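Local coordinates for protein N-(5'-phosphoribosyl)anthranilate isomerase (PDB 4WUI) that probably catalyses the isomerisation of N-(5-phosphoribosyl)anthranilate to 1-(2-carboxyphenylamino)-1-deoxyribulose 5-phosphate, a step of tryptophan biosynthesis, at residues Thr64-Ile67 with Ala68-Leu71; Gly86-Ser89 with Asp90-Ala94; Pro42-Ile45 with Ser46-Ala50. One frame throughout, in Å; residues are numbered along the deposited sequence.

Contact 1: residues Thr64-Ile67 with Ala68-Leu71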
ATOM      1  N   THR A  64     -14.609  -3.126   3.242  1.00 12.26           N
ATOM      2  CA  THR A  64     -15.935  -3.599   3.610  1.00 12.75           C
ATOM      3  C   THR A  64     -16.970  -3.289   2.528  1.00 12.35           C
ATOM      4  O   THR A  64     -18.154  -3.528   2.710  1.00 13.89           O
ATOM      5  CB  THR A  64     -16.376  -2.968   4.976  1.00 14.37           C
ATOM      6  OG1 THR A  64     -16.232  -1.556   4.917  1.00 15.22           O
ATOM      7  CG2 THR A  64     -15.537  -3.542   6.109  1.00 15.63           C
ATOM      8  N   THR A  65     -16.543  -2.730   1.412  1.00 11.19           N
ATOM      9  CA  THR A  65     -17.426  -2.343   0.318  1.00 11.37           C
ATOM     10  C   THR A  65     -17.764  -3.593  -0.512  1.00 11.92           C
ATOM     11  O   THR A  65     -16.870  -4.285  -0.962  1.00 12.17           O
ATOM     12  CB  THR A  65     -16.741  -1.286  -0.556  1.00 11.30           C
ATOM     13  OG1 THR A  65     -16.375  -0.141   0.234  1.00 11.50           O
ATOM     14  CG2 THR A  65     -17.614  -0.869  -1.719  1.00 11.52           C
ATOM     15  N   PRO A  66     -19.054  -3.893  -0.748  1.00 12.24           N
ATOM     16  CA  PRO A  66     -19.390  -5.038  -1.610  1.00 12.45           C
ATOM     17  C   PRO A  66     -18.612  -4.959  -2.914  1.00 11.57           C
ATOM     18  O   PRO A  66     -18.487  -3.881  -3.492  1.00 11.61           O
ATOM     19  CB  PRO A  66     -20.888  -4.872  -1.847  1.00 14.07           C
ATOM     20  CG  PRO A  66     -21.377  -4.153  -0.606  1.00 14.51           C
ATOM     21  CD  PRO A  66     -20.261  -3.215  -0.227  1.00 13.35           C
ATOM     22  N   ILE A  67     -18.097  -6.091  -3.387  1.00 11.77           N
ATOM     23  CA  ILE A  67     -17.140  -6.057  -4.472  1.00 11.55           C
ATOM     24  C   ILE A  67     -17.662  -5.399  -5.739  1.00 11.40           C
ATOM     25  O   ILE A  67     -16.913  -4.685  -6.394  1.00 11.33           O
ATOM     26  CB  ILE A  67     -16.543  -7.481  -4.735  1.00 12.22           C
ATOM     27  CG1 ILE A  67     -15.299  -7.415  -5.633  1.00 12.07           C
ATOM     28  CG2 ILE A  67     -17.576  -8.430  -5.302  1.00 12.92           C
ATOM     29  CD1 ILE A  67     -14.145  -6.657  -5.016  1.00 12.11           C
ATOM     30  N   ALA A  68     -18.931  -5.584  -6.096  1.00 12.16           N
ATOM     31  CA  ALA A  68     -19.437  -4.917  -7.284  1.00 13.05           C
ATOM     32  C   ALA A  68     -19.423  -3.381  -7.121  1.00 12.29           C
ATOM     33  O   ALA A  68     -19.154  -2.644  -8.077  1.00 12.60           O
ATOM     34  CB  ALA A  68     -20.837  -5.420  -7.623  1.00 14.57           C
ATOM     35  N   ASP A  69     -19.737  -2.909  -5.921  1.00 12.19           N
ATOM     36  CA  ASP A  69     -19.678  -1.486  -5.623  1.00 12.25           C
ATOM     37  C   ASP A  69     -18.242  -0.965  -5.635  1.00 11.46           C
ATOM     38  O   ASP A  69     -18.002   0.163  -6.068  1.00 11.76           O
ATOM     39  CB  ASP A  69     -20.298  -1.189  -4.256  1.00 13.75           C
ATOM     40  CG  ASP A  69     -21.799  -1.339  -4.216  1.00 17.05           C
ATOM     41  OD1 ASP A  69     -22.444  -1.559  -5.266  1.00 18.64           O
ATOM     42  OD2 ASP A  69     -22.340  -1.129  -3.105  1.00 18.84           O
ATOM     43  N   ALA A  70     -17.311  -1.778  -5.155  1.00 10.59           N
ATOM     44  CA  ALA A  70     -15.917  -1.389  -5.167  1.00 10.47           C
ATOM     45  C   ALA A  70     -15.409  -1.221  -6.585  1.00  9.79           C
ATOM     46  O   ALA A  70     -14.662  -0.287  -6.895  1.00  9.93           O
ATOM     47  CB  ALA A  70     -15.074  -2.388  -4.400  1.00 10.88           C
ATOM     48  N   LEU A  71     -15.817  -2.136  -7.467  1.00 10.23           N
ATOM     49  CA  LEU A  71     -15.481  -2.031  -8.879  1.00 10.88           C
ATOM     50  C   LEU A  71     -16.050  -0.763  -9.487  1.00 10.55           C
ATOM     51  O   LEU A  71     -15.372  -0.042 -10.214  1.00 11.10           O
ATOM     52  CB  LEU A  71     -15.988  -3.260  -9.625  1.00 11.75           C
ATOM     53  CG  LEU A  71     -15.148  -4.510  -9.439  1.00 12.65           C
ATOM     54  CD1 LEU A  71     -15.939  -5.733  -9.875  1.00 14.09           C
ATOM     55  CD2 LEU A  71     -13.843  -4.404 -10.218  1.00 12.62           C
TER
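Thr-65 leans on the first turn of helix 67-77, its side chain dividing polar from apolar work at CB. From CB one branch leads to OG1, which turns to a bound citrate, probably from the crystallisation liquor, and hydrogen-bonds to it. The other branch ends in the methyl CG2. A chi1 of -57° sets this methyl anti to the backbone N and drives it over the helix start, where CG2 lies 3.6 Å from the amide N of Ala-70 and 3.7 Å from CB of Asp-69. CB of Ala-70 follows at 4.0 Å from the same CG2, so one methyl touches two successive helix residues. Pro-66 takes the N-cap position. Its carbonyl O accepts from Ala-70 N at 2.9 Å, the donor in the carbonyl plane, and more weakly from Asp-69 N, whose N-H meets it at only 115°. The next bond, Leu-71 N to Ile-67 O at 3.0 Å, continues the helical pattern. CD1 of Ile-67 comes within 4.4 Å of the same CB of Ala-70, and the side chain of Ile-67 also packs on Leu-84 and on Tyr-95 and Ala-96 of helix 90-99. The arrangement is that of a strand-to-helix connection in a beta/alpha barrel: the loop after strand 57-62 turns into its helix through a proline N-cap, with a threonine methyl laid against the first turn.

Contact 2: residues Gly86-Ser89 with Asp90-Ala94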
ATOM      1  N   GLY A  86      -7.910  -7.794   3.388  1.00 13.97           N
ATOM      2  CA  GLY A  86      -7.973  -9.224   3.625  1.00 16.02           C
ATOM      3  C   GLY A  86      -9.349  -9.795   3.940  1.00 17.09           C
ATOM      4  O   GLY A  86      -9.519 -11.025   3.895  1.00 19.65           O
ATOM      5  N   GLN A  87     -10.330  -8.942   4.210  1.00 17.10           N
ATOM      6  CA  GLN A  87     -11.697  -9.408   4.420  1.00 18.45           C
ATOM      7  C   GLN A  87     -12.289 -10.032   3.176  1.00 16.49           C
ATOM      8  O   GLN A  87     -13.208 -10.819   3.274  1.00 17.57           O
ATOM      9  CB  GLN A  87     -12.655  -8.268   4.903  1.00 21.64           C
ATOM     10  CG  GLN A  87     -12.398  -7.667   6.273  1.00 24.18           C
ATOM     11  CD  GLN A  87     -11.529  -6.439   6.193  1.00 25.90           C
ATOM     12  OE1 GLN A  87     -10.592  -6.381   5.385  1.00 26.12           O
ATOM     13  NE2 GLN A  87     -11.832  -5.438   7.023  1.00 26.62           N
ATOM     14  N   TYR A  88     -11.831  -9.601   2.012  1.00 13.85           N
ATOM     15  CA  TYR A  88     -12.434 -10.085   0.793  1.00 12.36           C
ATOM     16  C   TYR A  88     -12.117 -11.561   0.587  1.00 12.52           C
ATOM     17  O   TYR A  88     -10.989 -12.032   0.800  1.00 13.84           O
ATOM     18  CB  TYR A  88     -11.951  -9.256  -0.404  1.00 11.61           C
ATOM     19  CG  TYR A  88     -12.569  -7.882  -0.412  1.00 10.79           C
ATOM     20  CD1 TYR A  88     -13.845  -7.695  -0.946  1.00 11.24           C
ATOM     21  CD2 TYR A  88     -11.916  -6.787   0.131  1.00 10.69           C
ATOM     22  CE1 TYR A  88     -14.468  -6.445  -0.931  1.00 11.80           C
ATOM     23  CE2 TYR A  88     -12.523  -5.542   0.146  1.00 11.43           C
ATOM     24  CZ  TYR A  88     -13.779  -5.372  -0.386  1.00 11.41           C
ATOM     25  OH  TYR A  88     -14.343  -4.105  -0.327  1.00 12.43           O
ATOM     26  N   SER A  89     -13.110 -12.292   0.102  1.00 12.14           N
ATOM     27  CA  SER A  89     -12.894 -13.694  -0.208  1.00 12.40           C
ATOM     28  C   SER A  89     -11.991 -13.858  -1.434  1.00 11.37           C
ATOM     29  O   SER A  89     -11.859 -12.972  -2.285  1.00 10.84           O
ATOM     30  CB  SER A  89     -14.219 -14.380  -0.496  1.00 13.46           C
ATOM     31  OG  SER A  89     -14.758 -13.852  -1.698  1.00 13.48           O
ATOM     32  N   ASP A  90     -11.430 -15.049  -1.571  1.00 11.95           N
ATOM     33  CA  ASP A  90     -10.681 -15.364  -2.782  1.00 12.19           C
ATOM     34  C   ASP A  90     -11.552 -15.184  -4.020  1.00 10.88           C
ATOM     35  O   ASP A  90     -11.082 -14.706  -5.070  1.00 10.85           O
ATOM     36  CB  ASP A  90     -10.215 -16.823  -2.776  1.00 13.92           C
ATOM     37  CG  ASP A  90      -9.286 -17.175  -1.619  1.00 15.78           C
ATOM     38  OD1 ASP A  90      -8.671 -16.280  -1.009  1.00 17.09           O
ATOM     39  OD2 ASP A  90      -9.139 -18.399  -1.349  1.00 17.02           O
ATOM     40  N   ASP A  91     -12.812 -15.599  -3.925  1.00 10.97           N
ATOM     41  CA  ASP A  91     -13.708 -15.470  -5.063  1.00 11.00           C
ATOM     42  C   ASP A  91     -13.870 -14.002  -5.451  1.00 10.39           C
ATOM     43  O   ASP A  91     -13.932 -13.687  -6.636  1.00 10.56           O
ATOM     44  CB  ASP A  91     -15.091 -16.061  -4.768  1.00 12.10           C
ATOM     45  CG  ASP A  91     -15.115 -17.565  -4.685  1.00 13.75           C
ATOM     46  OD1 ASP A  91     -14.056 -18.214  -4.821  1.00 13.31           O
ATOM     47  OD2 ASP A  91     -16.242 -18.089  -4.506  1.00 16.09           O
ATOM     48  N   ASP A  92     -13.976 -13.113  -4.461  1.00 10.64           N
ATOM     49  CA  ASP A  92     -14.138 -11.698  -4.765  1.00 10.87           C
ATOM     50  C   ASP A  92     -12.901 -11.122  -5.451  1.00  9.92           C
ATOM     51  O   ASP A  92     -13.024 -10.278  -6.345  1.00 10.17           O
ATOM     52  CB  ASP A  92     -14.403 -10.902  -3.476  1.00 13.54           C
ATOM     53  CG  ASP A  92     -15.834 -10.985  -2.985  1.00 17.38           C
ATOM     54  OD1 ASP A  92     -16.677 -11.621  -3.648  1.00 18.98           O
ATOM     55  OD2 ASP A  92     -16.083 -10.378  -1.929  1.00 20.29           O
ATOM     56  N   VAL A  93     -11.715 -11.574  -5.049  1.00  9.98           N
ATOM     57  CA  VAL A  93     -10.496 -11.104  -5.683  1.00  9.41           C
ATOM     58  C   VAL A  93     -10.543 -11.435  -7.179  1.00  9.30           C
ATOM     59  O   VAL A  93     -10.269 -10.576  -8.030  1.00  9.22           O
ATOM     60  CB  VAL A  93      -9.240 -11.684  -5.031  1.00 10.17           C
ATOM     61  CG1 VAL A  93      -7.989 -11.303  -5.813  1.00 10.43           C
ATOM     62  CG2 VAL A  93      -9.139 -11.264  -3.571  1.00 11.18           C
ATOM     63  N   ALA A  94     -10.916 -12.673  -7.522  1.00  9.10           N
ATOM     64  CA  ALA A  94     -10.928 -13.091  -8.918  1.00  9.29           C
ATOM     65  C   ALA A  94     -12.076 -12.447  -9.697  1.00  8.98           C
ATOM     66  O   ALA A  94     -11.932 -12.160 -10.884  1.00  9.37           O
ATOM     67  CB  ALA A  94     -10.990 -14.599  -9.001  1.00  9.40           C
TER
HETATM   68  O   HOH W   1     -15.746 -11.188   0.353  1.00 22.13           O
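Ser-89 caps the start of helix 90-99 through its hydroxyl, which accepts from the amide N of Asp-92 at 3.0 Å with an N-H...O angle of 154°. Its chi1 of 67° places OG between its own backbone N and carbonyl carbon and swings it over the first turn. The carbonyl O of Ser-89 takes the next amide, Val-93 N, at 3.1 Å. Around this pair the Asp-92 carboxylate folds back toward the cap, its CG 3.3 Å from Ser-89 OG. OD2 of Asp-92 also meets the edge of the Tyr-88 ring, in plane and 3.6 Å from CD1, the ring and carboxylate planes being 57° apart. A water accepts from Ser-89 N at 2.9 Å and lies beside Asp-92 OD2, but that second approach is so short that its detail is doubtful. Farther out, the Tyr-88 ring is held by its hydroxyl, which hydrogen-bonds to the carbonyl O of Thr-65, and Ile-67 packs on both Tyr-88 and Asp-92. An alanine in place of Asp-92 would probably open a gap between the Tyr-88 ring edge and the capping hydroxyl of Ser-89. The amides of Asp-90 and Asp-91 donate to a bound citrate, probably from the crystallisation liquor, consistent with a helix start that attracts negative charge; its positive dipole end probably also favours the charge of Asp-92.

Contact 3: residues Pro42-Ile45 with Ser46-Ala50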
ATOM      1  N   PRO A  42     -16.600   9.114  -2.024  1.00 10.57           N
ATOM      2  CA  PRO A  42     -16.334   9.042  -3.470  1.00 11.35           C
ATOM      3  C   PRO A  42     -16.017  10.369  -4.146  1.00 11.02           C
ATOM      4  O   PRO A  42     -15.069  10.447  -4.898  1.00 11.31           O
ATOM      5  CB  PRO A  42     -17.605   8.360  -4.018  1.00 12.31           C
ATOM      6  CG  PRO A  42     -18.041   7.486  -2.876  1.00 12.67           C
ATOM      7  CD  PRO A  42     -17.814   8.357  -1.658  1.00 11.87           C
ATOM      8  N   PRO A  43     -16.770  11.439  -3.855  1.00 11.43           N
ATOM      9  CA  PRO A  43     -16.433  12.708  -4.513  1.00 12.23           C
ATOM     10  C   PRO A  43     -15.026  13.172  -4.173  1.00 10.66           C
ATOM     11  O   PRO A  43     -14.343  13.794  -4.998  1.00 11.44           O
ATOM     12  CB  PRO A  43     -17.519  13.669  -3.974  1.00 13.68           C
ATOM     13  CG  PRO A  43     -18.638  12.834  -3.614  1.00 15.28           C
ATOM     14  CD  PRO A  43     -18.035  11.555  -3.085  1.00 12.73           C
ATOM     15  N   HIS A  44     -14.599  12.933  -2.941  1.00  9.80           N
ATOM     16  CA  HIS A  44     -13.275  13.377  -2.526  1.00  9.69           C
ATOM     17  C   HIS A  44     -12.188  12.526  -3.174  1.00  9.15           C
ATOM     18  O   HIS A  44     -11.158  13.054  -3.614  1.00  9.35           O
ATOM     19  CB  HIS A  44     -13.188  13.383  -1.007  1.00  9.74           C
ATOM     20  CG  HIS A  44     -12.074  14.225  -0.487  1.00  9.44           C
ATOM     21  ND1 HIS A  44     -11.784  14.331   0.856  1.00 10.08           N
ATOM     22  CD2 HIS A  44     -11.221  15.057  -1.130  1.00  9.84           C
ATOM     23  CE1 HIS A  44     -10.782  15.180   1.014  1.00 10.27           C
ATOM     24  NE2 HIS A  44     -10.415  15.627  -0.179  1.00 10.15           N
ATOM     25  N   ILE A  45     -12.384  11.221  -3.229  1.00  8.87           N
ATOM     26  CA  ILE A  45     -11.411  10.372  -3.927  1.00  8.99           C
ATOM     27  C   ILE A  45     -11.298  10.806  -5.397  1.00  9.52           C
ATOM     28  O   ILE A  45     -10.209  10.832  -5.954  1.00  9.80           O
ATOM     29  CB  ILE A  45     -11.771   8.888  -3.837  1.00  9.58           C
ATOM     30  CG1 ILE A  45     -11.787   8.444  -2.378  1.00 10.68           C
ATOM     31  CG2 ILE A  45     -10.792   8.034  -4.652  1.00 10.31           C
ATOM     32  CD1 ILE A  45     -12.374   7.058  -2.128  1.00 12.99           C
ATOM     33  N   SER A  46     -12.415  11.123  -6.033  0.60  9.61           N
ATOM     34  CA  SER A  46     -12.379  11.535  -7.416  0.60 10.54           C
ATOM     35  C   SER A  46     -11.520  12.792  -7.582  0.60 10.34           C
ATOM     36  O   SER A  46     -10.618  12.823  -8.436  0.60 11.04           O
ATOM     37  CB  SER A  46     -13.789  11.762  -7.913  0.60 12.28           C
ATOM     38  OG  SER A  46     -14.496  10.536  -7.994  0.60 14.04           O
ATOM     39  N   THR A  47     -11.748  13.834  -6.793  1.00 10.03           N
ATOM     40  CA  THR A  47     -10.948  15.031  -7.002  1.00 10.32           C
ATOM     41  C   THR A  47      -9.477  14.789  -6.671  1.00  9.54           C
ATOM     42  O   THR A  47      -8.592  15.246  -7.416  1.00 10.62           O
ATOM     43  CB  THR A  47     -11.452  16.265  -6.260  1.00 10.50           C
ATOM     44  OG1 THR A  47     -11.297  16.051  -4.861  1.00 10.26           O
ATOM     45  CG2 THR A  47     -12.895  16.606  -6.607  1.00 11.36           C
ATOM     46  N   LEU A  48      -9.202  14.063  -5.602  1.00  9.09           N
ATOM     47  CA  LEU A  48      -7.813  13.810  -5.223  1.00  8.96           C
ATOM     48  C   LEU A  48      -7.079  13.055  -6.335  1.00  9.44           C
ATOM     49  O   LEU A  48      -5.948  13.392  -6.717  1.00  9.93           O
ATOM     50  CB  LEU A  48      -7.755  13.006  -3.933  1.00  9.26           C
ATOM     51  CG  LEU A  48      -8.013  13.792  -2.640  1.00  9.80           C
ATOM     52  CD1 LEU A  48      -8.393  12.854  -1.508  1.00  9.95           C
ATOM     53  CD2 LEU A  48      -6.840  14.670  -2.244  1.00 10.40           C
ATOM     54  N   THR A  49      -7.718  12.022  -6.862  1.00  9.30           N
ATOM     55  CA  THR A  49      -7.113  11.195  -7.881  1.00  9.52           C
ATOM     56  C   THR A  49      -6.744  12.004  -9.105  1.00 10.36           C
ATOM     57  O   THR A  49      -5.683  11.801  -9.696  1.00 10.54           O
ATOM     58  CB  THR A  49      -8.059  10.033  -8.261  1.00  9.96           C
ATOM     59  OG1 THR A  49      -8.211   9.168  -7.124  1.00 10.40           O
ATOM     60  CG2 THR A  49      -7.581   9.204  -9.420  1.00 10.71           C
ATOM     61  N   ALA A  50      -7.608  12.944  -9.483  1.00 10.43           N
ATOM     62  CA  ALA A  50      -7.397  13.732 -10.677  1.00 11.43           C
ATOM     63  C   ALA A  50      -6.208  14.666 -10.544  1.00 12.13           C
ATOM     64  O   ALA A  50      -5.693  15.133 -11.545  1.00 14.61           O
ATOM     65  CB  ALA A  50      -8.647  14.523 -11.013  1.00 12.69           C
TER
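Ile-45 O is gripped twice by Thr-49, from its hydroxyl OG1 and its amide N, both at 2.9 Å. This happens inside helix 42-50, the helix of the beta-alpha-beta unit that joins strands 27-32 and 57-62 of the (beta/alpha)8 barrel. The two donors reach the oxygen from opposite faces of the carbonyl plane: OG1 stands 36° out of it, off the lone-pair direction, while N is tilted 24° the other way. With chi1 at -65° the hydroxyl lies beside the backbone N of Thr-49, close enough to fold back onto the preceding turn and satisfy a buried polar group without leaving the helix. Neighbouring main-chain bonds run in the same i to i+4 manner, Ser-46 N to Pro-42 O at 3.0 Å and Thr-47 N to Pro-43 O at 3.2 Å, so the two prolines, which bring no amide hydrogen of their own, serve the first turn as acceptors. Leu-48 N likewise bonds to His-44 O. Farther from the backbone, CG2 of Ile-45 rests 3.7 Å from OG1 of Thr-49, on the side of the helix turned to the barrel. There Leu-48 and Thr-49 pack on Phe-30 of strand 27-32, Leu-48 also reaches Ile-17 of helix 14-22, and Ile-45 touches Thr-77 of helix 67-77. On a more exposed flank the His-44 ring, carried out by a CG anti to the backbone N, meets Leu-48. CD1 of that leucine makes a CH-pi contact over one ring face, displaced toward the rim and 3.6 Å from CD2 of His-44.

All three contacts are local and belong to successive barrel helices, in the order contact 3, contact 1, contact 2 along the chain: contacts 1 and 2 at loop-to-helix starts, contact 3 along helix 42-50. Contacts 1 and 2 lie at the surface and touch each other, with Tyr-88 and Asp-92 of the second meeting the loop and helix start of the first; their centres are 11 Å apart. Contact 3 is partly buried and stands clear of both, its nearest atoms about 8 Å from contact 1. The chemistry follows position: capping at Pro-66 and Ser-89, each beside a bound citrate, against mainly intrahelical bonding, a CH-pi contact and packing against the barrel in 42-50.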